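Local structure of WbbM protein (Klebsiella pneumoniae, 6U4B) at residues P296-D310 with N332-N346. The protein probably works as a trimeric, bifunctional glycosyltransferase that polymerises an O-antigen polysaccharide and binds magnesium. Residues are numbered along the deposited sequence; the frame is centred on the assembly and turned at random.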
loop_
_atom_site.group_PDB
_atom_site.type_symbol
_atom_site.label_atom_id
_atom_site.label_comp_id
_atom_site.label_asym_id
_atom_site.label_seq_id
_atom_site.Cartn_x
_atom_site.Cartn_y
_atom_site.Cartn_z
ATOM N N PRO A 296 21.401 -17.419 -19.225
ATOM C CA PRO A 296 20.248 -17.583 -18.334
ATOM C C PRO A 296 20.687 -17.651 -16.879
ATOM O O PRO A 296 21.758 -18.165 -16.552
ATOM C CB PRO A 296 19.630 -18.908 -18.797
ATOM C CG PRO A 296 20.104 -19.079 -20.208
ATOM C CD PRO A 296 21.479 -18.483 -20.241
ATOM N N VAL A 297 19.844 -17.107 -16.001
ATOM C CA VAL A 297 20.127 -17.120 -14.570
ATOM C C VAL A 297 19.409 -18.253 -13.842
ATOM O O VAL A 297 19.850 -18.649 -12.753
ATOM C CB VAL A 297 19.781 -15.763 -13.924
ATOM C CG1 VAL A 297 20.799 -14.714 -14.333
ATOM C CG2 VAL A 297 18.385 -15.328 -14.321
ATOM N N PHE A 298 18.323 -18.777 -14.401
ATOM C CA PHE A 298 17.686 -19.987 -13.910
ATOM C C PHE A 298 17.881 -21.104 -14.926
ATOM O O PHE A 298 18.160 -20.858 -16.102
ATOM C CB PHE A 298 16.187 -19.779 -13.666
ATOM C CG PHE A 298 15.863 -18.585 -12.818
ATOM C CD1 PHE A 298 15.769 -18.699 -11.442
ATOM C CD2 PHE A 298 15.628 -17.350 -13.401
ATOM C CE1 PHE A 298 15.459 -17.601 -10.661
ATOM C CE2 PHE A 298 15.319 -16.250 -12.628
ATOM C CZ PHE A 298 15.234 -16.374 -11.256
ATOM N N ASP A 299 17.722 -22.344 -14.460
ATOM C CA ASP A 299 17.719 -23.467 -15.390
ATOM C C ASP A 299 16.499 -23.427 -16.301
ATOM O O ASP A 299 16.593 -23.785 -17.480
ATOM C CB ASP A 299 17.766 -24.791 -14.631
ATOM C CG ASP A 299 17.693 -25.991 -15.554
ATOM O OD1 ASP A 299 18.722 -26.328 -16.176
ATOM O OD2 ASP A 299 16.601 -26.591 -15.667
ATOM N N SER A 300 15.353 -23.000 -15.776
ATOM C CA SER A 300 14.148 -22.828 -16.574
ATOM C C SER A 300 13.408 -21.606 -16.053
ATOM O O SER A 300 13.125 -21.517 -14.855
ATOM C CB SER A 300 13.248 -24.064 -16.508
ATOM O OG SER A 300 12.719 -24.236 -15.206
ATOM N N ALA A 301 13.101 -20.670 -16.948
ATOM C CA ALA A 301 12.435 -19.437 -16.555
ATOM C C ALA A 301 11.726 -18.845 -17.762
ATOM O O ALA A 301 11.852 -19.334 -18.888
ATOM C CB ALA A 301 13.426 -18.430 -15.965
ATOM N N VAL A 302 10.971 -17.782 -17.505
ATOM C CA VAL A 302 10.310 -16.999 -18.544
ATOM C C VAL A 302 11.185 -15.791 -18.856
ATOM O O VAL A 302 11.197 -14.820 -18.084
ATOM C CB VAL A 302 8.901 -16.565 -18.109
ATOM C CG1 VAL A 302 8.235 -15.739 -19.203
ATOM C CG2 VAL A 302 8.058 -17.778 -17.750
ATOM N N PRO A 303 11.940 -15.807 -19.956
ATOM C CA PRO A 303 12.807 -14.666 -20.289
ATOM C C PRO A 303 11.981 -13.523 -20.860
ATOM O O PRO A 303 11.297 -13.680 -21.875
ATOM C CB PRO A 303 13.773 -15.243 -21.334
ATOM C CG PRO A 303 13.577 -16.742 -21.281
ATOM C CD PRO A 303 12.154 -16.935 -20.872
ATOM N N VAL A 304 12.050 -12.368 -20.207
ATOM C CA VAL A 304 11.293 -11.185 -20.597
ATOM C C VAL A 304 12.280 -10.067 -20.892
ATOM O O VAL A 304 13.131 -9.747 -20.054
ATOM C CB VAL A 304 10.295 -10.764 -19.504
ATOM C CG1 VAL A 304 9.547 -9.509 -19.926
ATOM C CG2 VAL A 304 9.331 -11.903 -19.204
ATOM N N VAL A 305 12.164 -9.472 -22.075
ATOM C CA VAL A 305 13.095 -8.449 -22.532
ATOM C C VAL A 305 12.339 -7.141 -22.711
ATOM O O VAL A 305 11.320 -7.094 -23.412
ATOM C CB VAL A 305 13.796 -8.866 -23.836
ATOM C CG1 VAL A 305 14.707 -7.750 -24.324
ATOM C CG2 VAL A 305 14.588 -10.131 -23.601
ATOM N N ILE A 306 12.841 -6.087 -22.074
ATOM C CA ILE A 306 12.259 -4.754 -22.134
ATOM C C ILE A 306 13.364 -3.772 -22.497
ATOM O O ILE A 306 14.538 -3.987 -22.183
ATOM C CB ILE A 306 11.595 -4.358 -20.796
ATOM C CG1 ILE A 306 10.818 -5.537 -20.208
ATOM C CG2 ILE A 306 10.671 -3.169 -20.989
ATOM C CD1 ILE A 306 10.402 -5.338 -18.765
ATOM N N SER A 307 12.982 -2.684 -23.160
ATOM C CA SER A 307 13.933 -1.666 -23.581
ATOM C C SER A 307 13.350 -0.289 -23.312
ATOM O O SER A 307 12.234 0.008 -23.749
ATOM C CB SER A 307 14.279 -1.821 -25.068
ATOM O OG SER A 307 15.087 -0.754 -25.527
ATOM N N PHE A 308 14.098 0.546 -22.593
ATOM C CA PHE A 308 13.676 1.923 -22.374
ATOM C C PHE A 308 14.864 2.752 -21.910
ATOM O O PHE A 308 15.888 2.223 -21.467
ATOM C CB PHE A 308 12.523 2.017 -21.360
ATOM C CG PHE A 308 12.791 1.323 -20.050
ATOM C CD1 PHE A 308 12.300 0.048 -19.812
ATOM C CD2 PHE A 308 13.510 1.955 -19.045
ATOM C CE1 PHE A 308 12.530 -0.588 -18.605
ATOM C CE2 PHE A 308 13.746 1.323 -17.836
ATOM C CZ PHE A 308 13.255 0.050 -17.614
ATOM N N ASP A 309 14.710 4.068 -22.029
ATOM C CA ASP A 309 15.665 5.025 -21.502
ATOM C C ASP A 309 15.175 5.513 -20.139
ATOM O O ASP A 309 14.185 5.014 -19.593
ATOM C CB ASP A 309 15.878 6.174 -22.497
ATOM C CG ASP A 309 14.585 6.885 -22.869
ATOM O OD1 ASP A 309 13.558 6.680 -22.189
ATOM O OD2 ASP A 309 14.595 7.651 -23.856
ATOM N N ASP A 310 15.860 6.515 -19.586
ATOM C CA ASP A 310 15.517 6.974 -18.244
ATOM C C ASP A 310 14.142 7.632 -18.211
ATOM O O ASP A 310 13.406 7.492 -17.228
ATOM C CB ASP A 310 16.590 7.928 -17.725
ATOM C CG ASP A 310 16.415 8.253 -16.255
ATOM O OD1 ASP A 310 16.001 9.387 -15.937
ATOM O OD2 ASP A 310 16.671 7.364 -15.415
ATOM N N ASN A 332 9.854 -19.249 -12.751
ATOM C CA ASN A 332 10.910 -18.259 -12.620
ATOM C C ASN A 332 10.820 -17.268 -13.771
ATOM O O ASN A 332 10.358 -17.604 -14.866
ATOM C CB ASN A 332 12.289 -18.919 -12.599
ATOM C CG ASN A 332 12.456 -19.877 -11.442
ATOM O OD1 ASN A 332 11.879 -19.681 -10.372
ATOM N ND2 ASN A 332 13.246 -20.924 -11.649
ATOM N N TYR A 333 11.253 -16.036 -13.516
ATOM C CA TYR A 333 11.127 -14.956 -14.486
ATOM C C TYR A 333 12.465 -14.243 -14.615
ATOM O O TYR A 333 12.968 -13.672 -13.641
ATOM C CB TYR A 333 10.015 -13.983 -14.081
ATOM C CG TYR A 333 8.639 -14.618 -14.111
ATOM C CD1 TYR A 333 7.775 -14.406 -15.178
ATOM C CD2 TYR A 333 8.210 -15.442 -13.074
ATOM C CE1 TYR A 333 6.519 -14.990 -15.208
ATOM C CE2 TYR A 333 6.963 -16.033 -13.098
ATOM C CZ TYR A 333 6.119 -15.802 -14.165
ATOM O OH TYR A 333 4.874 -16.389 -14.184
ATOM N N ASP A 334 13.030 -14.282 -15.819
ATOM C CA ASP A 334 14.356 -13.751 -16.134
ATOM C C ASP A 334 14.149 -12.473 -16.942
ATOM O O ASP A 334 14.037 -12.508 -18.169
ATOM C CB ASP A 334 15.169 -14.799 -16.901
ATOM C CG ASP A 334 16.592 -14.348 -17.220
ATOM O OD1 ASP A 334 16.946 -13.174 -16.984
ATOM O OD2 ASP A 334 17.366 -15.194 -17.716
ATOM N N ILE A 335 14.092 -11.341 -16.246
ATOM C CA ILE A 335 13.822 -10.052 -16.870
ATOM C C ILE A 335 15.147 -9.366 -17.165
ATOM O O ILE A 335 16.005 -9.245 -16.281
ATOM C CB ILE A 335 12.934 -9.171 -15.976
ATOM C CG1 ILE A 335 11.666 -9.924 -15.567
ATOM C CG2 ILE A 335 12.578 -7.885 -16.698
ATOM C CD1 ILE A 335 10.709 -9.104 -14.724
ATOM N N VAL A 336 15.319 -8.920 -18.407
ATOM C CA VAL A 336 16.507 -8.183 -18.821
ATOM C C VAL A 336 16.054 -6.880 -19.457
ATOM O O VAL A 336 15.273 -6.893 -20.417
ATOM C CB VAL A 336 17.380 -8.984 -19.801
ATOM C CG1 VAL A 336 18.525 -8.123 -20.308
ATOM C CG2 VAL A 336 17.910 -10.245 -19.134
ATOM N N VAL A 337 16.541 -5.761 -18.932
ATOM C CA VAL A 337 16.223 -4.440 -19.460
ATOM C C VAL A 337 17.393 -3.961 -20.308
ATOM O O VAL A 337 18.512 -3.801 -19.805
ATOM C CB VAL A 337 15.916 -3.442 -18.334
ATOM C CG1 VAL A 337 15.882 -2.024 -18.885
ATOM C CG2 VAL A 337 14.591 -3.792 -17.658
ATOM N N LEU A 338 17.139 -3.738 -21.597
ATOM C CA LEU A 338 18.108 -3.093 -22.476
ATOM C C LEU A 338 18.010 -1.596 -22.226
ATOM O O LEU A 338 17.161 -0.914 -22.803
ATOM C CB LEU A 338 17.828 -3.435 -23.935
ATOM C CG LEU A 338 17.632 -4.925 -24.222
ATOM C CD1 LEU A 338 17.309 -5.159 -25.693
ATOM C CD2 LEU A 338 18.867 -5.699 -23.808
ATOM N N GLU A 339 18.874 -1.080 -21.356
ATOM C CA GLU A 339 18.741 0.275 -20.844
ATOM C C GLU A 339 19.579 1.250 -21.659
ATOM O O GLU A 339 20.696 0.934 -22.079
ATOM C CB GLU A 339 19.138 0.345 -19.367
ATOM C CG GLU A 339 20.554 -0.122 -19.045
ATOM C CD GLU A 339 21.568 1.011 -19.064
ATOM O OE1 GLU A 339 22.771 0.728 -19.245
ATOM O OE2 GLU A 339 21.164 2.182 -18.903
ATOM N N ASN A 340 19.023 2.434 -21.888
ATOM C CA ASN A 340 19.693 3.525 -22.591
ATOM C C ASN A 340 19.872 4.667 -21.593
ATOM O O ASN A 340 19.041 5.573 -21.503
ATOM C CB ASN A 340 18.891 3.962 -23.821
ATOM C CG ASN A 340 19.523 5.140 -24.546
ATOM O OD1 ASN A 340 20.709 5.428 -24.381
ATOM N ND2 ASN A 340 18.725 5.831 -25.354
ATOM N N LYS A 341 20.973 4.608 -20.839
ATOM C CA LYS A 341 21.343 5.646 -19.878
ATOM C C LYS A 341 20.239 5.880 -18.849
ATOM O O LYS A 341 19.901 7.019 -18.516
ATOM C CB LYS A 341 21.720 6.943 -20.594
ATOM C CG LYS A 341 22.952 6.800 -21.483
ATOM C CD LYS A 341 23.217 8.059 -22.285
ATOM C CE LYS A 341 24.341 7.848 -23.290
ATOM N NZ LYS A 341 25.656 7.594 -22.632
ATOM N N VAL A 342 19.672 4.788 -18.339
ATOM C CA VAL A 342 18.787 4.879 -17.187
ATOM C C VAL A 342 19.619 5.220 -15.960
ATOM O O VAL A 342 20.720 4.684 -15.764
ATOM C CB VAL A 342 18.008 3.568 -16.998
ATOM C CG1 VAL A 342 17.056 3.675 -15.813
ATOM C CG2 VAL A 342 17.242 3.225 -18.264
ATOM N N SER A 343 19.105 6.131 -15.135
ATOM C CA SER A 343 19.864 6.639 -14.003
ATOM C C SER A 343 20.188 5.518 -13.019
ATOM O O SER A 343 19.510 4.488 -12.958
ATOM C CB SER A 343 19.087 7.745 -13.289
ATOM O OG SER A 343 17.959 7.216 -12.613
ATOM N N TYR A 344 21.260 5.732 -12.249
ATOM C CA TYR A 344 21.610 4.786 -11.194
ATOM C C TYR A 344 20.475 4.651 -10.185
ATOM O O TYR A 344 20.162 3.543 -9.735
ATOM C CB TYR A 344 22.899 5.226 -10.498
ATOM C CG TYR A 344 23.382 4.252 -9.448
ATOM C CD1 TYR A 344 23.022 4.401 -8.115
ATOM C CD2 TYR A 344 24.194 3.178 -9.790
ATOM C CE1 TYR A 344 23.459 3.511 -7.153
ATOM C CE2 TYR A 344 24.636 2.284 -8.833
ATOM C CZ TYR A 344 24.265 2.454 -7.518
ATOM O OH TYR A 344 24.704 1.563 -6.567
ATOM N N LEU A 345 19.840 5.772 -9.834
ATOM C CA LEU A 345 18.708 5.736 -8.914
ATOM C C LEU A 345 17.569 4.889 -9.471
ATOM O O LEU A 345 17.013 4.038 -8.769
ATOM C CB LEU A 345 18.233 7.161 -8.620
ATOM C CG LEU A 345 17.047 7.313 -7.663
ATOM C CD1 LEU A 345 17.335 6.641 -6.326
ATOM C CD2 LEU A 345 16.714 8.784 -7.459
ATOM N N ASN A 346 17.214 5.098 -10.742
ATOM C CA ASN A 346 16.101 4.349 -11.319
ATOM C C ASN A 346 16.438 2.871 -11.464
ATOM O O ASN A 346 15.584 2.013 -11.216
ATOM C CB ASN A 346 15.696 4.948 -12.664
ATOM C CG ASN A 346 14.715 6.092 -12.517
ATOM O OD1 ASN A 346 13.875 6.089 -11.616
ATOM N ND2 ASN A 346 14.819 7.083 -13.398
HETATM O O HOH W 1 16.990 -17.672 -16.995
HETATM O O HOH W 2 16.625 1.451 -24.828
HETATM O O HOH W 3 18.224 7.962 -21.059
#
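Val302 to Phe308 pairs in parallel with Tyr333 to Glu339, the axes approaching to 4.5 Å with N-to-C directions 18° apart. The ladder runs from Val302 N to Asn332 O (2.7 Å) as far as Asn340 N to Phe308 O, weakening at Phe308 N to Leu338 O (3.4 Å). Before the strands, the Phe298 ring stacks on the Asn332 amide, planes 25° apart. Asn332 CB sits 3.6 Å from the Phe298 ring centroid, over the face, and Asn332 ND2 donates a bent bond to Ser300 O. Val297 CG2 packs against the Asp334 carboxylate, whose OD1 forms a salt bridge with Arg363 and whose OD2 is hydrogen-bonded to the Tyr399 hydroxyl. Val337 CG1 lies over one face of the Phe308 ring, a CH-pi contact, 3.6 Å from Phe308 CZ; chi1 of 53°, placing CG between the backbone N and carbonyl carbon, brings the ring over. At the C-terminal ends, Asp310 OD2 takes two straight bonds from opposite faces of its carboxylate, from Ser343 N (2.7 Å) and Asn346 ND2 (2.8 Å), while Ser343 OG N-caps the helix by accepting from Asn346 N. Helix 313-325 connects the two strands in sequence, making a beta-alpha-beta unit of the Rossmann-like, GT-A-type core expected of glycosyltransferase family 8; neighbouring strand 402-405 leads to the magnesium ligands Asp406 and Asp408.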